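Ubiquitin-like-specific protease 2 (Saccharomyces cerevisiae, PDB 5LNB) removes the small ubiquitin-like modifier SUMO from proteins as a cysteine protease of the C48 family, this chain holding its catalytic domain. Local coordinates at residues W123-I128 / L162-L167; K202-P207 / D235-S240; I220-K225 / K254-N259. All coordinates share one frame; numbering follows the deposited sequence.

Interaction 1: W123-I128 / L162-L167; sequences WFSCII and LTFDSL
Ser-125 and Phe-164 form a hydrogen-bonded pair where strand 123-128 runs antiparallel to strand 162-164. Phe-164 N makes a nearly straight bond to Ser-125 O (3.0 Å), while the return bond from Ser-125 N to Phe-164 O is weak. Two residues along strand 123-128, Ile-127 pairs with Leu-162 through two backbone bonds; between these pairs Cys-126 and Thr-163, a non-hydrogen-bonded pair, turn to the other face of the sheet, toward helix 172-190.

The Phe-164 side chain starts at CB, packed on Cys-204 O. With CG set between the backbone N and the carbonyl carbon (chi1 40°), the ring swings across the partner strand. Phe-164 CD2 comes 3.6 Å from Ser-125 O, which lies under one face near the rim. Phe-164 CE2 meets Ile-127 CG1 at the ring edge, 3.8 Å apart. Phe-164 CE1 stands 3.8 Å from Ser-125 CB. Phe-164 CZ lies beside Ser-125 OG, while Phe-164 CD1 packs on Asn-222 of helix 215-228. A serine suits the spot because its short side chain leaves room for the ring.

Asp-165 OD1 accepts from Leu-167 N in an Asx turn; OD1 also bonds His-122 and OD2 bonds His-171. Asp-165 with His-122 is consistent with the catalytic Asp-His pair of C48 peptidases. Backbone bonds thus set the register here, and buried apolar packing covers them on the aromatic side.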
loop_
_atom_site.group_PDB
_atom_site.type_symbol
_atom_site.label_atom_id
_atom_site.label_comp_id
_atom_site.label_asym_id
_atom_site.label_seq_id
_atom_site.Cartn_x
_atom_site.Cartn_y
_atom_site.Cartn_z
ATOM N N TRP A 123 -10.946 3.370 -0.889
ATOM C CA TRP A 123 -9.615 2.809 -0.705
ATOM C C TRP A 123 -9.578 1.871 0.497
ATOM O O TRP A 123 -10.066 2.212 1.579
ATOM C CB TRP A 123 -8.582 3.913 -0.477
ATOM C CG TRP A 123 -8.096 4.659 -1.687
ATOM C CD1 TRP A 123 -8.385 5.959 -2.024
ATOM C CD2 TRP A 123 -7.185 4.178 -2.686
ATOM N NE1 TRP A 123 -7.732 6.303 -3.192
ATOM C CE2 TRP A 123 -6.986 5.230 -3.613
ATOM C CE3 TRP A 123 -6.536 2.955 -2.900
ATOM C CZ2 TRP A 123 -6.153 5.097 -4.730
ATOM C CZ3 TRP A 123 -5.715 2.820 -4.005
ATOM C CH2 TRP A 123 -5.531 3.889 -4.910
ATOM N N PHE A 124 -8.981 0.700 0.310
ATOM C CA PHE A 124 -8.493 -0.106 1.422
ATOM C C PHE A 124 -7.293 -0.884 0.891
ATOM O O PHE A 124 -6.842 -0.650 -0.234
ATOM C CB PHE A 124 -9.612 -0.975 2.029
ATOM C CG PHE A 124 -10.175 -2.021 1.096
ATOM C CD1 PHE A 124 -9.696 -3.324 1.119
ATOM C CD2 PHE A 124 -11.209 -1.710 0.225
ATOM C CE1 PHE A 124 -10.222 -4.296 0.271
ATOM C CE2 PHE A 124 -11.744 -2.679 -0.626
ATOM C CZ PHE A 124 -11.247 -3.969 -0.605
ATOM N N SER A 125 -6.747 -1.791 1.698
ATOM C CA SER A 125 -5.499 -2.432 1.298
ATOM C C SER A 125 -5.365 -3.807 1.943
ATOM O O SER A 125 -5.992 -4.106 2.962
ATOM C CB SER A 125 -4.300 -1.551 1.664
ATOM O OG SER A 125 -3.076 -2.130 1.257
ATOM N N CYS A 126 -4.524 -4.643 1.347
ATOM C CA CYS A 126 -4.138 -5.878 2.004
ATOM C C CYS A 126 -2.635 -6.081 1.859
ATOM O O CYS A 126 -1.973 -5.437 1.048
ATOM C CB CYS A 126 -4.912 -7.082 1.455
ATOM S SG CYS A 126 -4.512 -7.500 -0.209
ATOM N N ILE A 127 -2.106 -6.964 2.696
ATOM C CA ILE A 127 -0.705 -7.352 2.687
ATOM C C ILE A 127 -0.675 -8.872 2.775
ATOM O O ILE A 127 -1.239 -9.455 3.712
ATOM C CB ILE A 127 0.086 -6.718 3.844
ATOM C CG1 ILE A 127 0.066 -5.202 3.732
ATOM C CG2 ILE A 127 1.526 -7.239 3.864
ATOM C CD1 ILE A 127 0.875 -4.475 4.818
ATOM N N ILE A 128 -0.059 -9.512 1.786
ATOM C CA ILE A 128 -0.016 -10.969 1.714
ATOM C C ILE A 128 1.233 -11.451 2.434
ATOM O O ILE A 128 2.348 -11.040 2.092
ATOM C CB ILE A 128 -0.027 -11.460 0.261
ATOM C CG1 ILE A 128 -1.123 -10.751 -0.540
ATOM C CG2 ILE A 128 -0.219 -12.979 0.224
ATOM C CD1 ILE A 128 -1.218 -11.240 -1.979
ATOM N N LEU A 162 -3.727 -10.130 4.848
ATOM C CA LEU A 162 -4.075 -9.205 5.921
ATOM C C LEU A 162 -4.760 -7.984 5.310
ATOM O O LEU A 162 -4.114 -7.177 4.631
ATOM C CB LEU A 162 -2.823 -8.828 6.707
ATOM C CG LEU A 162 -1.963 -10.004 7.196
ATOM C CD1 LEU A 162 -0.682 -9.510 7.884
ATOM C CD2 LEU A 162 -2.753 -10.931 8.129
ATOM N N THR A 163 -6.066 -7.856 5.539
ATOM C CA THR A 163 -6.921 -6.867 4.886
ATOM C C THR A 163 -7.417 -5.856 5.914
ATOM O O THR A 163 -7.992 -6.242 6.941
ATOM C CB THR A 163 -8.117 -7.549 4.210
ATOM O OG1 THR A 163 -7.657 -8.657 3.432
ATOM C CG2 THR A 163 -8.859 -6.581 3.294
ATOM N N PHE A 164 -7.217 -4.563 5.636
ATOM C CA PHE A 164 -7.541 -3.528 6.611
ATOM C C PHE A 164 -8.214 -2.341 5.928
ATOM O O PHE A 164 -7.801 -1.904 4.848
ATOM C CB PHE A 164 -6.290 -3.078 7.391
ATOM C CG PHE A 164 -5.042 -2.964 6.544
ATOM C CD1 PHE A 164 -4.598 -1.719 6.094
ATOM C CD2 PHE A 164 -4.315 -4.099 6.191
ATOM C CE1 PHE A 164 -3.453 -1.607 5.320
ATOM C CE2 PHE A 164 -3.173 -3.993 5.406
ATOM C CZ PHE A 164 -2.736 -2.743 4.974
ATOM N N ASP A 165 -9.265 -1.838 6.571
ATOM C CA ASP A 165 -10.171 -0.865 5.979
ATOM C C ASP A 165 -10.633 0.074 7.084
ATOM O O ASP A 165 -11.084 -0.388 8.134
ATOM C CB ASP A 165 -11.371 -1.580 5.339
ATOM C CG ASP A 165 -12.336 -0.634 4.643
ATOM O OD1 ASP A 165 -12.087 0.591 4.585
ATOM O OD2 ASP A 165 -13.358 -1.138 4.133
ATOM N N SER A 166 -10.517 1.380 6.851
ATOM C CA SER A 166 -10.981 2.340 7.838
ATOM C C SER A 166 -12.499 2.386 7.923
ATOM O O SER A 166 -13.029 2.873 8.925
ATOM C CB SER A 166 -10.425 3.735 7.535
ATOM O OG SER A 166 -10.715 4.110 6.202
ATOM N N LEU A 167 -13.213 1.896 6.910
ATOM C CA LEU A 167 -14.660 1.754 7.024
ATOM C C LEU A 167 -15.004 0.427 7.702
ATOM O O LEU A 167 -14.182 -0.492 7.785
ATOM C CB LEU A 167 -15.335 1.847 5.653
ATOM C CG LEU A 167 -15.050 3.149 4.884
ATOM C CD1 LEU A 167 -15.813 3.208 3.564
ATOM C CD2 LEU A 167 -15.354 4.393 5.743
HETATM O O HOH W 1 -9.106 2.473 4.319
#

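Interaction 2: K202-P207 / D235-S240; sequences KTCPVP and DVWKNS
Trp-237 O, near the end of helix 230-238, is gripped twice by Ser-240: by its hydroxyl OG at 2.8 Å, in the carbonyl plane, and by its backbone N at 3.0 Å. Serine fits here because OG, lodged between its own N and carbonyl carbon (chi1 61°), can turn back to the last turn of the helix. Ser-240 CB is then left to rest against Pro-205 CG, 3.5 Å away.

The indole of Trp-237 carries most of the contact. Cys-204 CB sits over the five-membered ring of Trp-237, 3.4 Å from its centroid and 9° off the normal, a CH-pi contact; Cys-204 SG reaches on obliquely toward the six-membered ring, 3.6 Å from Trp-237 CE3. A slim, polarisable cysteine lets the backbone come this close to the indole. At the ring edge, Trp-237 NE1 gives a weak, bent bond to Pro-205 O (3.0 Å). Pro-205 CD passes beside Trp-237 CD1, and Val-206 CG1 approaches Trp-237 CZ2 at 4.0 Å. An alanine in place of Trp-237 would probably leave Cys-204 without its aromatic cover, Pro-205 O without the indole donor and a gap beside Val-206.

The tryptophan thereby ties helix 230-238 to the chain leaving edge strand 199-203. Its ring also meets those of Phe-164, from the adjacent strand 159-164, and of Phe-256, just past helix 245-255; Pro-205 touches Ile-252 of that helix.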
loop_
_atom_site.group_PDB
_atom_site.type_symbol
_atom_site.label_atom_id
_atom_site.label_comp_id
_atom_site.label_asym_id
_atom_site.label_seq_id
_atom_site.Cartn_x
_atom_site.Cartn_y
_atom_site.Cartn_z
ATOM N N LYS A 202 -7.734 -12.357 6.405
ATOM C CA LYS A 202 -7.840 -11.989 7.811
ATOM C C LYS A 202 -8.208 -10.515 7.883
ATOM O O LYS A 202 -7.458 -9.664 7.395
ATOM C CB LYS A 202 -6.535 -12.270 8.559
ATOM C CG LYS A 202 -6.038 -13.716 8.452
ATOM C CD LYS A 202 -6.767 -14.660 9.401
ATOM C CE LYS A 202 -6.221 -16.074 9.286
ATOM N NZ LYS A 202 -6.952 -17.073 10.140
ATOM N N THR A 203 -9.375 -10.222 8.453
ATOM C CA THR A 203 -9.862 -8.852 8.616
ATOM C C THR A 203 -9.104 -8.221 9.773
ATOM O O THR A 203 -9.268 -8.634 10.924
ATOM C CB THR A 203 -11.370 -8.847 8.879
ATOM O OG1 THR A 203 -12.064 -9.301 7.713
ATOM C CG2 THR A 203 -11.865 -7.446 9.238
ATOM N N CYS A 204 -8.270 -7.237 9.481
ATOM C CA CYS A 204 -7.401 -6.721 10.525
ATOM C C CYS A 204 -7.889 -5.371 11.015
ATOM O O CYS A 204 -8.101 -4.464 10.202
ATOM C CB CYS A 204 -5.962 -6.608 10.013
ATOM S SG CYS A 204 -5.290 -8.203 9.508
ATOM N N PRO A 205 -8.051 -5.192 12.327
ATOM C CA PRO A 205 -8.574 -3.918 12.848
ATOM C C PRO A 205 -7.557 -2.785 12.741
ATOM O O PRO A 205 -6.403 -2.916 13.153
ATOM C CB PRO A 205 -8.900 -4.244 14.311
ATOM C CG PRO A 205 -7.971 -5.351 14.650
ATOM C CD PRO A 205 -7.817 -6.174 13.396
ATOM N N VAL A 206 -8.010 -1.663 12.190
ATOM C CA VAL A 206 -7.261 -0.411 12.146
ATOM C C VAL A 206 -8.212 0.690 12.599
ATOM O O VAL A 206 -9.427 0.458 12.642
ATOM C CB VAL A 206 -6.719 -0.128 10.736
ATOM C CG1 VAL A 206 -5.531 -1.045 10.410
ATOM C CG2 VAL A 206 -7.844 -0.261 9.700
ATOM N N PRO A 207 -7.740 1.894 12.925
ATOM C CA PRO A 207 -8.676 2.941 13.349
ATOM C C PRO A 207 -9.801 3.078 12.335
ATOM O O PRO A 207 -9.593 2.968 11.127
ATOM C CB PRO A 207 -7.809 4.204 13.414
ATOM C CG PRO A 207 -6.391 3.687 13.535
ATOM C CD PRO A 207 -6.378 2.418 12.732
ATOM N N ASP A 235 1.572 -9.184 14.993
ATOM C CA ASP A 235 1.180 -9.737 16.285
ATOM C C ASP A 235 -0.012 -8.987 16.871
ATOM O O ASP A 235 -0.916 -9.603 17.445
ATOM C CB ASP A 235 2.369 -9.726 17.246
ATOM C CG ASP A 235 3.298 -10.912 17.034
ATOM O OD1 ASP A 235 2.790 -12.000 16.686
ATOM O OD2 ASP A 235 4.534 -10.764 17.202
ATOM N N VAL A 236 -0.041 -7.661 16.724
ATOM C CA VAL A 236 -1.181 -6.884 17.207
ATOM C C VAL A 236 -2.469 -7.369 16.555
ATOM O O VAL A 236 -3.464 -7.643 17.232
ATOM C CB VAL A 236 -0.956 -5.381 16.958
ATOM C CG1 VAL A 236 -2.216 -4.586 17.328
ATOM C CG2 VAL A 236 0.229 -4.892 17.770
ATOM N N TRP A 237 -2.473 -7.459 15.224
ATOM C CA TRP A 237 -3.640 -7.969 14.513
ATOM C C TRP A 237 -3.967 -9.398 14.926
ATOM O O TRP A 237 -5.134 -9.725 15.164
ATOM C CB TRP A 237 -3.403 -7.902 13.006
ATOM C CG TRP A 237 -3.475 -6.527 12.457
ATOM C CD1 TRP A 237 -4.143 -5.456 12.998
ATOM C CD2 TRP A 237 -2.867 -6.054 11.249
ATOM N NE1 TRP A 237 -3.981 -4.353 12.197
ATOM C CE2 TRP A 237 -3.201 -4.692 11.122
ATOM C CE3 TRP A 237 -2.075 -6.654 10.259
ATOM C CZ2 TRP A 237 -2.775 -3.921 10.045
ATOM C CZ3 TRP A 237 -1.652 -5.891 9.198
ATOM C CH2 TRP A 237 -2.003 -4.535 9.096
ATOM N N LYS A 238 -2.950 -10.265 15.010
ATOM C CA LYS A 238 -3.190 -11.674 15.318
ATOM C C LYS A 238 -3.969 -11.839 16.612
ATOM O O LYS A 238 -4.837 -12.711 16.714
ATOM C CB LYS A 238 -1.868 -12.436 15.416
ATOM C CG LYS A 238 -1.753 -13.581 14.432
ATOM C CD LYS A 238 -0.292 -13.989 14.201
ATOM C CE LYS A 238 -0.055 -14.465 12.757
ATOM N NZ LYS A 238 1.355 -14.897 12.524
ATOM N N ASN A 239 -3.660 -11.031 17.622
ATOM C CA ASN A 239 -4.281 -11.184 18.925
ATOM C C ASN A 239 -5.445 -10.220 19.125
ATOM O O ASN A 239 -5.815 -9.934 20.265
ATOM C CB ASN A 239 -3.231 -11.026 20.026
ATOM C CG ASN A 239 -2.220 -12.157 20.019
ATOM O OD1 ASN A 239 -1.045 -11.964 19.710
ATOM N ND2 ASN A 239 -2.682 -13.348 20.338
ATOM N N SER A 240 -6.048 -9.740 18.039
ATOM C CA SER A 240 -7.122 -8.759 18.166
ATOM C C SER A 240 -8.427 -9.372 18.657
ATOM O O SER A 240 -9.390 -8.636 18.874
ATOM C CB SER A 240 -7.346 -8.047 16.828
ATOM O OG SER A 240 -7.722 -8.977 15.826
#

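Interaction 3: I220-K225 / K254-N259; sequences ILNIRK and KYFDKN
Lys-225 and Phe-256 bring the two backbones nearest, with CA atoms 6.5 Å apart, where helix 220-225 passes the turn that closes helix 245-255. Lys-225, with CG anti to its N (chi1 175°), reaches over to that turn and then bends twice. Lys-225 CG packs 3.5 Å from Phe-256 CD1. Lys-225 CE lies 3.4 Å from Tyr-255 O. Lys-225 NZ makes a salt bridge with Asp-257 OD1 at 2.9 Å, entering from above the carboxylate plane. A lysine serves well here: its methylenes pack obliquely against the aromatic ring while its charge reaches a more open carboxylate. Glu-228 offers a second, long and weak ionic partner.

The turn itself is a Schellman motif, in which Asp-257 N bonds Lys-254 O and Lys-258 N bonds Asn-253 O. Asp-257 takes the positive phi (54°) of its C-prime position, a conformation that aspartate tolerates better than beta-branched residues do.

Phe-256 is buried, with Tyr-255 CD2 above one face of its ring. Asn-222 OD1 stands 3.7 Å from Phe-256 CD1, the amide and ring planes 78° apart, while accepting a bond from Arg-261. Two waters span the remaining distance. One donates to Lys-225 O and to Tyr-255 OH (2.7 Å), a hydroxyl bonded also to Glu-232 and Thr-233; the other donates to Leu-221 O and, weakly, to Phe-256 O.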
loop_
_atom_site.group_PDB
_atom_site.type_symbol
_atom_site.label_atom_id
_atom_site.label_comp_id
_atom_site.label_asym_id
_atom_site.label_seq_id
_atom_site.Cartn_x
_atom_site.Cartn_y
_atom_site.Cartn_z
ATOM N N ILE A 220 -2.540 4.949 3.464
ATOM C CA ILE A 220 -1.157 5.407 3.538
ATOM C C ILE A 220 -0.612 5.229 4.952
ATOM O O ILE A 220 0.479 4.680 5.150
ATOM C CB ILE A 220 -1.061 6.870 3.068
ATOM C CG1 ILE A 220 -1.359 6.970 1.564
ATOM C CG2 ILE A 220 0.309 7.495 3.439
ATOM C CD1 ILE A 220 -1.574 8.399 1.060
ATOM N N LEU A 221 -1.370 5.675 5.961
ATOM C CA LEU A 221 -0.831 5.648 7.316
ATOM C C LEU A 221 -0.851 4.253 7.921
ATOM O O LEU A 221 0.003 3.940 8.758
ATOM C CB LEU A 221 -1.576 6.640 8.203
ATOM C CG LEU A 221 -0.877 8.010 8.098
ATOM C CD1 LEU A 221 -1.477 8.893 7.012
ATOM C CD2 LEU A 221 -0.818 8.720 9.417
ATOM N N ASN A 222 -1.788 3.397 7.501
ATOM C CA ASN A 222 -1.793 2.025 7.992
ATOM C C ASN A 222 -0.612 1.247 7.427
ATOM O O ASN A 222 0.073 0.521 8.161
ATOM C CB ASN A 222 -3.121 1.347 7.645
ATOM C CG ASN A 222 -4.288 1.895 8.465
ATOM O OD1 ASN A 222 -4.094 2.458 9.548
ATOM N ND2 ASN A 222 -5.497 1.738 7.948
ATOM N N ILE A 223 -0.343 1.411 6.132
ATOM C CA ILE A 223 0.841 0.801 5.535
ATOM C C ILE A 223 2.100 1.361 6.178
ATOM O O ILE A 223 3.026 0.619 6.525
ATOM C CB ILE A 223 0.835 1.006 4.008
ATOM C CG1 ILE A 223 -0.259 0.127 3.375
ATOM C CG2 ILE A 223 2.217 0.711 3.431
ATOM C CD1 ILE A 223 -0.475 0.327 1.898
ATOM N N ARG A 224 2.150 2.678 6.361
ATOM C CA ARG A 224 3.297 3.286 7.018
ATOM C C ARG A 224 3.529 2.681 8.393
ATOM O O ARG A 224 4.662 2.339 8.750
ATOM C CB ARG A 224 3.097 4.794 7.136
ATOM C CG ARG A 224 4.212 5.473 7.909
ATOM C CD ARG A 224 3.987 6.968 8.035
ATOM N NE ARG A 224 5.086 7.596 8.753
ATOM C CZ ARG A 224 5.089 8.864 9.156
ATOM N NH1 ARG A 224 4.038 9.641 8.923
ATOM N NH2 ARG A 224 6.140 9.352 9.800
ATOM N N LYS A 225 2.462 2.547 9.188
ATOM C CA LYS A 225 2.615 1.975 10.522
ATOM C C LYS A 225 3.097 0.530 10.443
ATOM O O LYS A 225 3.984 0.119 11.195
ATOM C CB LYS A 225 1.299 2.061 11.291
ATOM C CG LYS A 225 1.329 1.390 12.658
ATOM C CD LYS A 225 2.333 2.041 13.598
ATOM C CE LYS A 225 2.072 3.540 13.727
ATOM N NZ LYS A 225 2.846 4.155 14.851
ATOM N N LYS A 254 -4.521 3.203 19.828
ATOM C CA LYS A 254 -3.243 3.716 20.301
ATOM C C LYS A 254 -2.108 3.275 19.384
ATOM O O LYS A 254 -1.283 4.093 18.960
ATOM C CB LYS A 254 -2.996 3.250 21.736
ATOM C CG LYS A 254 -1.740 3.816 22.378
ATOM C CD LYS A 254 -1.735 3.548 23.880
ATOM C CE LYS A 254 -0.412 3.944 24.525
ATOM N NZ LYS A 254 0.726 3.106 24.040
ATOM N N TYR A 255 -2.072 1.982 19.045
ATOM C CA TYR A 255 -0.987 1.454 18.227
ATOM C C TYR A 255 -0.862 2.204 16.908
ATOM O O TYR A 255 0.252 2.499 16.465
ATOM C CB TYR A 255 -1.193 -0.040 17.960
ATOM C CG TYR A 255 0.021 -0.683 17.324
ATOM C CD1 TYR A 255 1.139 -0.992 18.084
ATOM C CD2 TYR A 255 0.062 -0.956 15.955
ATOM C CE1 TYR A 255 2.266 -1.562 17.506
ATOM C CE2 TYR A 255 1.194 -1.533 15.359
ATOM C CZ TYR A 255 2.286 -1.830 16.145
ATOM O OH TYR A 255 3.403 -2.404 15.589
ATOM N N PHE A 256 -1.995 2.511 16.263
ATOM C CA PHE A 256 -2.022 3.167 14.961
ATOM C C PHE A 256 -2.176 4.688 15.056
ATOM O O PHE A 256 -2.525 5.324 14.051
ATOM C CB PHE A 256 -3.146 2.591 14.094
ATOM C CG PHE A 256 -2.859 1.215 13.559
ATOM C CD1 PHE A 256 -2.130 1.044 12.385
ATOM C CD2 PHE A 256 -3.320 0.085 14.231
ATOM C CE1 PHE A 256 -1.862 -0.229 11.890
ATOM C CE2 PHE A 256 -3.055 -1.191 13.742
ATOM C CZ PHE A 256 -2.322 -1.348 12.563
ATOM N N ASP A 257 -1.933 5.279 16.230
ATOM C CA ASP A 257 -1.931 6.741 16.400
ATOM C C ASP A 257 -3.225 7.383 15.896
ATOM O O ASP A 257 -3.208 8.344 15.117
ATOM C CB ASP A 257 -0.727 7.380 15.702
ATOM C CG ASP A 257 0.592 6.778 16.137
ATOM O OD1 ASP A 257 1.490 6.655 15.280
ATOM O OD2 ASP A 257 0.727 6.420 17.330
ATOM N N LYS A 258 -4.366 6.862 16.357
ATOM C CA LYS A 258 -5.626 7.410 15.872
ATOM C C LYS A 258 -5.743 8.905 16.166
ATOM O O LYS A 258 -6.349 9.642 15.382
ATOM C CB LYS A 258 -6.812 6.661 16.471
ATOM C CG LYS A 258 -8.149 7.176 15.944
ATOM C CD LYS A 258 -9.333 6.383 16.457
ATOM C CE LYS A 258 -10.643 6.894 15.846
ATOM N NZ LYS A 258 -11.817 6.127 16.373
ATOM N N ASN A 259 -5.163 9.377 17.276
ATOM C CA ASN A 259 -5.306 10.788 17.636
ATOM C C ASN A 259 -4.644 11.718 16.628
ATOM O O ASN A 259 -5.009 12.896 16.558
ATOM C CB ASN A 259 -4.738 11.046 19.037
ATOM C CG ASN A 259 -3.235 10.814 19.111
ATOM O OD1 ASN A 259 -2.703 9.911 18.470
ATOM N ND2 ASN A 259 -2.547 11.633 19.895
HETATM O O HOH W 2 -0.320 5.339 11.375
HETATM O O HOH W 3 4.796 -0.532 14.155
#

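In the fold
Interaction 1 is the deepest, its centre about 9 Å from the centre of the chain and buried throughout; the centres of interactions 3 and 2 lie about 13 and 17 Å from that point, and both include partly exposed residues. Interactions 1 and 2 share the mixed sheet, since strands 159-164 and 199-203 are neighbours in it, with Thr-163 O probably bonded to Cys-204 N. Interactions 2 and 3 interlock along the chain, Trp-237 NE1 packing on Phe-256 CZ, and helix 215-228 also reaches the sheet where Asn-222 and Ile-223 touch Phe-164. The chemistry changes accordingly: backbone bonding within the sheet, aromatic packing between sheet edge and helix, then a salt bridge and waters between a helix and the turn ending another.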